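Local coordinates for (S)-ureidoglycine aminohydrolase cupin domain-containing protein (Pseudomonas syringae pv. tomato, PDB 3MYX) that is of unknown function but has an all-beta cupin architecture and may be related to (S)-ureidoglycine aminohydrolases, at residues T77-G81 with T82-T86; A93-G96 with R97-V101; S140-P144 with S145-S149. One frame throughout, in Å; residues are numbered along the deposited sequence. Where two conformers were deposited one is given.

How the contacts relate
Contacts 1, 2 and 3 follow one another along the chain. Contact 1 is the hairpin of strands 75-80 and 83-88; contact 2 turns out of strand 92-95 toward strand 101-105, the other sheet neighbour of strand 75-80. Their centres are about 10 Å apart and they touch, through a probable hydrogen bond from S80 OG to Q100 O (2.6 Å) and through L78 packed on A93. Contact 3, in the loop between strands 137-139 and 154-161, has its centre about 41 Å from that of contact 1 and about 35 Å from that of contact 2, across the chain's centre. This spacing is consistent with two cupin-like halves, the first two contacts belonging to one half.

Contact 1 (T77-G81 with T82-T86); sequences TLTSG and TDSVT. With EDO (1,2-ethanediol), chain D.
T77 and T86 face each other as a non-hydrogen-bonded antiparallel pair, and their side chains cross obliquely. From T77 CB, 3.6 Å from T86 OG1, the side chain forks. OG1, placed beside the backbone N by a chi1 of -64°, meets T86 OG1 at 2.8 Å in a hydrogen bond that either hydroxyl could donate. CG2 turns the other way along the sheet and ends 3.5 Å from S84 OG, so the methyl reaches the next residue on this face. The backbone closes the pairing: L78 N gives to V85 O (2.8 Å) and V85 N returns to L78 O (2.9 Å). Two residue pairs further on, at the next hydrogen-bonded pair, S80 and D83 close a tight beta hairpin through a type II' turn with G81 and T82 at its corner. The positive phi of G81, 51°, suits glycine there. D83 N donates to S80 O at 2.9 Å, and S80 N gives back to D83 O. On the face opposite the threonines, L78 and V85 both pack on I127 of strand 127-130, while S80 OG is held by Q100 O. G81 N points almost straight at O1 of a bound 1,2-ethanediol, probably from the crystallisation liquor, at 2.8 Å.

Contact 2 (A93-G96 with R97-V101); sequences AVIG and RGTQV. With EDO (1,2-ethanediol), chain D.
T99 meets G96 O with two donors. Its hydroxyl OG1 gives a short hydrogen bond of 2.6 Å to G96 O, and its backbone N a longer one of 3.3 Å to the same oxygen. Both come from the same face of the carbonyl, each nearly 40° out of its plane, so the two bonds fix the T99 side chain and the chain reversal together. A chi1 of -51° holds OG1 beside the backbone N of T99, which is why one oxygen can take both. Next to this polar pair is an apolar one: I95 CG2 lies 3.8 Å from T99 CB, the two side chains crossing at about a right angle, and the same methyl is 4.2 Å from V101 CG1. The backbone makes a type II beta turn from G96 to T99, with G98 at the third position, where its phi of 90° calls for glycine. In the fold the turn carries the chain from strand 92-95 to strand 101-105, which belong to different antiparallel sheets of the cupin barrel. Further out, G126 N is hydrogen-bonded to T99 OG1, and G126 also pairs with the backbone of G96. Y63 touches both I95 and V101, while L78 of strand 75-80 packs on I95. Beyond T99, Q100 turns outward, and its OE1 accepts from O1 of the bound 1,2-ethanediol at 2.6 Å.

Contact 3 (S140-P144 with S145-S149); sequences SPPDP and SIMIS
The D143 carboxylate is the flat group of this contact, and S145 meets it twice. S145 N donates to D143 OD1 at 2.9 Å, and it does so from above the carboxylate plane, 51° out of it, although the N-H itself points nearly straight at the oxygen. S145 OG adds a weak bond to the same D143 OD1 at 3.0 Å; from D143 OD2 it is 3.1 Å away, so the hydroxyl sits close to both oxygens. The carboxylate reaches S145 because D143 CG is anti to the backbone N (chi1 -178°).

The puckered ring of P142 is met by M147, a selenomethionine in this crystal. Its SE atom comes to 3.6 Å from P142 CB, with CG and CD of the ring somewhat farther; the two side chains cross at about a right angle, with selenium nearest the CB-CG edge of the ring. Bends at both chi2 and chi3 of M147 curl its chain back to that position. I146 CD1 approaches the same P142 CB more loosely, at 4.3 Å. Y177 of strand 177-178 touches both P142 and M147.

Two backbone bonds of the i to i+3 kind set the curvature: I146 N to D143 O at 3.1 Å and M147 N to P144 O at 3.2 Å. A water donates to P144 O and to M147 O. Backbone bonds of I146 with I180 and of I148 with E178 join the turn and the residues after it to the chain around 178-180. The pattern is that of an Asx turn, D143 OD1 to S145 N, leading into a short 3-10 turn in the surface loop between strands 137-139 and 154-161.

Contact 1 (T77-G81 with T82-T86)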
loop_
_atom_site.group_PDB
_atom_site.type_symbol
_atom_site.label_atom_id
_atom_site.label_comp_id
_atom_site.label_asym_id
_atom_site.label_seq_id
_atom_site.Cartn_x
_atom_site.Cartn_y
_atom_site.Cartn_z
ATOM N N THR A 77 -17.099 -3.311 -3.851
ATOM C CA THR A 77 -17.532 -4.415 -3.008
ATOM C C THR A 77 -16.835 -5.683 -3.500
ATOM O O THR A 77 -16.917 -6.035 -4.693
ATOM C CB THR A 77 -19.050 -4.596 -3.006
ATOM O OG1 THR A 77 -19.651 -3.431 -2.424
ATOM C CG2 THR A 77 -19.457 -5.839 -2.201
ATOM N N LEU A 78 -16.109 -6.312 -2.580
ATOM C CA LEU A 78 -15.400 -7.554 -2.814
ATOM C C LEU A 78 -16.267 -8.669 -2.234
ATOM O O LEU A 78 -16.631 -8.619 -1.060
ATOM C CB LEU A 78 -14.036 -7.547 -2.089
ATOM C CG LEU A 78 -13.096 -6.397 -2.438
ATOM C CD1 LEU A 78 -11.876 -6.423 -1.526
ATOM C CD2 LEU A 78 -12.677 -6.449 -3.920
ATOM N N THR A 79 -16.585 -9.672 -3.041
ATOM C CA THR A 79 -17.365 -10.813 -2.586
ATOM C C THR A 79 -16.591 -12.105 -2.854
ATOM O O THR A 79 -16.007 -12.261 -3.918
ATOM C CB THR A 79 -18.743 -10.847 -3.293
ATOM O OG1 THR A 79 -19.350 -9.542 -3.221
ATOM C CG2 THR A 79 -19.657 -11.882 -2.648
ATOM N N SER A 80 -16.618 -13.026 -1.899
ATOM C CA SER A 80 -16.065 -14.354 -2.044
ATOM C C SER A 80 -16.985 -15.287 -1.285
ATOM O O SER A 80 -17.012 -15.280 -0.067
ATOM C CB SER A 80 -14.657 -14.414 -1.459
ATOM O OG SER A 80 -14.079 -15.706 -1.636
ATOM N N GLY A 81 -17.735 -16.103 -2.010
ATOM C CA GLY A 81 -18.766 -16.910 -1.395
ATOM C C GLY A 81 -19.649 -16.024 -0.533
ATOM O O GLY A 81 -20.103 -14.956 -0.984
ATOM N N THR A 82 -19.837 -16.431 0.724
ATOM C CA THR A 82 -20.678 -15.679 1.659
ATOM C C THR A 82 -19.999 -14.471 2.318
ATOM O O THR A 82 -20.630 -13.757 3.099
ATOM C CB THR A 82 -21.209 -16.626 2.766
ATOM O OG1 THR A 82 -20.106 -17.364 3.306
ATOM C CG2 THR A 82 -22.239 -17.597 2.188
ATOM N N ASP A 83 -18.721 -14.227 2.034
ATOM C CA ASP A 83 -18.033 -13.044 2.552
ATOM C C ASP A 83 -18.259 -11.853 1.620
ATOM O O ASP A 83 -18.228 -11.998 0.395
ATOM C CB ASP A 83 -16.521 -13.268 2.652
ATOM C CG ASP A 83 -16.099 -14.011 3.891
ATOM O OD1 ASP A 83 -16.931 -14.341 4.762
ATOM O OD2 ASP A 83 -14.876 -14.242 4.020
ATOM N N SER A 84 -18.407 -10.671 2.203
ATOM C CA SER A 84 -18.594 -9.431 1.446
ATOM C C SER A 84 -17.933 -8.298 2.221
ATOM O O SER A 84 -18.149 -8.160 3.437
ATOM C CB SER A 84 -20.089 -9.132 1.278
ATOM O OG SER A 84 -20.319 -7.972 0.495
ATOM N N VAL A 85 -17.133 -7.500 1.518
ATOM C CA VAL A 85 -16.440 -6.364 2.090
ATOM C C VAL A 85 -16.633 -5.184 1.147
ATOM O O VAL A 85 -16.300 -5.284 -0.026
ATOM C CB VAL A 85 -14.924 -6.671 2.268
ATOM C CG1 VAL A 85 -14.149 -5.420 2.625
ATOM C CG2 VAL A 85 -14.702 -7.782 3.330
ATOM N N THR A 86 -17.155 -4.071 1.648
ATOM C CA THR A 86 -17.331 -2.860 0.853
ATOM C C THR A 86 -16.339 -1.811 1.328
ATOM O O THR A 86 -16.235 -1.560 2.531
ATOM C CB THR A 86 -18.777 -2.332 0.934
ATOM O OG1 THR A 86 -19.653 -3.286 0.325
ATOM C CG2 THR A 86 -18.913 -0.978 0.236
HETATM C C1 EDO D . -17.843 -15.179 -5.309
HETATM O O1 EDO D . -17.378 -16.426 -4.798
HETATM C C2 EDO D . -17.063 -14.822 -6.555
HETATM O O2 EDO D . -17.282 -15.811 -7.587
HETATM O O HOH W 1 -21.558 -8.924 -1.936
HETATM O O HOH W 2 -21.396 -12.697 -0.094
#

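Contact 2 (A93-G96 with R97-V101)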
loop_
_atom_site.group_PDB
_atom_site.type_symbol
_atom_site.label_atom_id
_atom_site.label_comp_id
_atom_site.label_asym_id
_atom_site.label_seq_id
_atom_site.Cartn_x
_atom_site.Cartn_y
_atom_site.Cartn_z
ATOM N N ALA A 93 -8.564 -3.191 2.040
ATOM C CA ALA A 93 -8.709 -4.620 2.223
ATOM C C ALA A 93 -7.601 -5.334 1.478
ATOM O O ALA A 93 -6.920 -4.753 0.625
ATOM C CB ALA A 93 -10.069 -5.121 1.738
ATOM N N VAL A 94 -7.460 -6.617 1.798
ATOM C CA VAL A 94 -6.496 -7.494 1.140
ATOM C C VAL A 94 -7.238 -8.664 0.489
ATOM O O VAL A 94 -8.134 -9.247 1.103
ATOM C CB VAL A 94 -5.487 -8.098 2.160
ATOM C CG1 VAL A 94 -4.431 -8.936 1.418
ATOM C CG2 VAL A 94 -4.871 -6.998 2.975
ATOM N N ILE A 95 -6.887 -8.963 -0.756
ATOM C CA ILE A 95 -7.307 -10.192 -1.438
ATOM C C ILE A 95 -6.129 -11.157 -1.366
ATOM O O ILE A 95 -5.058 -10.872 -1.911
ATOM C CB ILE A 95 -7.658 -9.928 -2.914
ATOM C CG1 ILE A 95 -8.766 -8.873 -3.029
ATOM C CG2 ILE A 95 -8.069 -11.225 -3.590
ATOM C CD1 ILE A 95 -9.070 -8.408 -4.459
ATOM N N GLY A 96 -6.282 -12.269 -0.661
ATOM C CA GLY A 96 -5.222 -13.229 -0.595
ATOM C C GLY A 96 -5.036 -13.940 -1.915
ATOM O O GLY A 96 -5.972 -14.050 -2.749
ATOM N N ARG A 97 -3.842 -14.465 -2.140
ATOM C CA ARG A 97 -3.594 -15.265 -3.335
ATOM C C ARG A 97 -4.543 -16.483 -3.354
ATOM O O ARG A 97 -4.725 -17.151 -2.339
ATOM C CB ARG A 97 -2.119 -15.700 -3.373
ATOM C CG ARG A 97 -1.588 -16.009 -4.756
ATOM C CD ARG A 97 -0.096 -16.358 -4.709
ATOM N NE ARG A 97 0.513 -16.452 -6.044
ATOM C CZ ARG A 97 1.209 -15.488 -6.674
ATOM N NH1 ARG A 97 1.447 -14.289 -6.102
ATOM N NH2 ARG A 97 1.684 -15.729 -7.911
ATOM N N GLY A 98 -5.138 -16.753 -4.517
ATOM C CA GLY A 98 -6.014 -17.904 -4.719
ATOM C C GLY A 98 -7.474 -17.655 -4.429
ATOM O O GLY A 98 -8.299 -18.547 -4.635
ATOM N N THR A 99 -7.817 -16.461 -3.954
ATOM C CA THR A 99 -9.196 -16.156 -3.583
ATOM C C THR A 99 -10.124 -16.162 -4.800
ATOM O O THR A 99 -9.821 -15.554 -5.817
ATOM C CB THR A 99 -9.284 -14.768 -2.900
ATOM O OG1 THR A 99 -8.326 -14.673 -1.845
ATOM C CG2 THR A 99 -10.651 -14.535 -2.304
ATOM N N GLN A 100 -11.262 -16.852 -4.674
ATOM C CA GLN A 100 -12.339 -16.701 -5.646
ATOM C C GLN A 100 -13.053 -15.408 -5.289
ATOM O O GLN A 100 -13.613 -15.277 -4.200
ATOM C CB GLN A 100 -13.295 -17.870 -5.597
ATOM C CG GLN A 100 -14.334 -17.824 -6.684
ATOM C CD GLN A 100 -15.437 -18.822 -6.449
ATOM O OE1 GLN A 100 -16.248 -18.654 -5.545
ATOM N NE2 GLN A 100 -15.484 -19.848 -7.277
ATOM N N VAL A 101 -12.982 -14.412 -6.162
ATOM C CA VAL A 101 -13.423 -13.075 -5.772
ATOM C C VAL A 101 -14.107 -12.353 -6.919
ATOM O O VAL A 101 -13.662 -12.418 -8.075
ATOM C CB VAL A 101 -12.238 -12.234 -5.208
ATOM C CG1 VAL A 101 -11.160 -12.022 -6.265
ATOM C CG2 VAL A 101 -12.728 -10.904 -4.633
HETATM C C1 EDO D . -17.843 -15.179 -5.309
HETATM O O1 EDO D . -17.378 -16.426 -4.798
HETATM C C2 EDO D . -17.063 -14.822 -6.555
HETATM O O2 EDO D . -17.282 -15.811 -7.587
#

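Contact 3 (S140-P144 with S145-S149)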
loop_
_atom_site.group_PDB
_atom_site.type_symbol
_atom_site.label_atom_id
_atom_site.label_comp_id
_atom_site.label_asym_id
_atom_site.label_seq_id
_atom_site.Cartn_x
_atom_site.Cartn_y
_atom_site.Cartn_z
ATOM N N SER A 140 8.689 -1.820 16.769
ATOM C CA SER A 140 10.071 -1.335 16.800
ATOM C C SER A 140 10.221 0.063 16.221
ATOM O O SER A 140 9.767 0.322 15.101
ATOM C CB SER A 140 11.004 -2.250 15.997
ATOM O OG SER A 140 11.171 -3.502 16.626
ATOM N N PRO A 141 10.892 0.966 16.968
ATOM C CA PRO A 141 11.326 2.209 16.353
ATOM C C PRO A 141 12.466 1.936 15.377
ATOM O O PRO A 141 12.947 0.803 15.272
ATOM C CB PRO A 141 11.783 3.078 17.541
ATOM C CG PRO A 141 11.560 2.280 18.764
ATOM C CD PRO A 141 11.290 0.869 18.384
ATOM N N PRO A 142 12.913 2.966 14.648
ATOM C CA PRO A 142 14.088 2.788 13.788
ATOM C C PRO A 142 15.359 2.474 14.577
ATOM O O PRO A 142 15.408 2.703 15.784
ATOM C CB PRO A 142 14.212 4.142 13.074
ATOM C CG PRO A 142 12.826 4.774 13.229
ATOM C CD PRO A 142 12.401 4.338 14.595
ATOM N N ASP A 143 16.376 1.986 13.867
ATOM C CA ASP A 143 17.707 1.738 14.408
ATOM C C ASP A 143 18.204 3.003 15.072
ATOM O O ASP A 143 18.194 4.062 14.453
ATOM C CB ASP A 143 18.636 1.369 13.235
ATOM C CG ASP A 143 20.077 1.029 13.635
ATOM O OD1 ASP A 143 20.577 1.354 14.723
ATOM O OD2 ASP A 143 20.746 0.413 12.768
ATOM N N PRO A 144 18.648 2.919 16.335
ATOM C CA PRO A 144 19.155 4.118 17.004
ATOM C C PRO A 144 20.260 4.853 16.234
ATOM O O PRO A 144 20.349 6.089 16.298
ATOM C CB PRO A 144 19.673 3.590 18.342
ATOM C CG PRO A 144 18.967 2.337 18.556
ATOM C CD PRO A 144 18.605 1.757 17.239
ATOM N N SER A 145 21.045 4.106 15.463
ATOM C CA SER A 145 22.200 4.652 14.750
ATOM C C SER A 145 21.835 5.576 13.605
ATOM O O SER A 145 22.688 6.317 13.119
ATOM C CB SER A 145 23.094 3.510 14.228
ATOM O OG SER A 145 22.517 2.877 13.099
ATOM N N ILE A 146 20.580 5.541 13.161
ATOM C CA ILE A 146 20.158 6.417 12.062
ATOM C C ILE A 146 19.297 7.591 12.529
ATOM O O ILE A 146 18.811 8.356 11.714
ATOM C CB ILE A 146 19.486 5.636 10.912
ATOM C CG1 ILE A 146 18.128 5.073 11.344
ATOM C CG2 ILE A 146 20.430 4.516 10.381
ATOM C CD1 ILE A 146 17.357 4.412 10.207
HETATM N N MSE A 147 19.137 7.760 13.833
HETATM C CA MSE A 147 18.226 8.762 14.375
HETATM C C MSE A 147 18.859 10.148 14.421
HETATM O O MSE A 147 20.055 10.283 14.716
HETATM C CB MSE A 147 17.789 8.384 15.788
HETATM C CG MSE A 147 16.938 7.149 15.876
HETATM SE SE MSE A 147 15.328 7.160 14.781
HETATM C CE MSE A 147 14.545 8.752 15.551
ATOM N N ILE A 148 18.039 11.169 14.158
ATOM C CA ILE A 148 18.382 12.586 14.400
ATOM C C ILE A 148 17.653 13.039 15.671
ATOM O O ILE A 148 18.259 13.585 16.586
ATOM C CB ILE A 148 18.021 13.469 13.181
ATOM C CG1 ILE A 148 18.919 13.099 12.001
ATOM C CG2 ILE A 148 18.143 14.971 13.503
ATOM C CD1 ILE A 148 18.485 13.672 10.693
ATOM N N SER A 149 16.348 12.790 15.741
ATOM C CA SER A 149 15.556 13.125 16.900
ATOM C C SER A 149 15.701 12.018 17.950
ATOM O O SER A 149 16.277 10.953 17.677
ATOM C CB SER A 149 14.084 13.197 16.502
ATOM O OG SER A 149 13.606 11.911 16.147
HETATM O O HOH W 3 21.923 8.334 16.278
#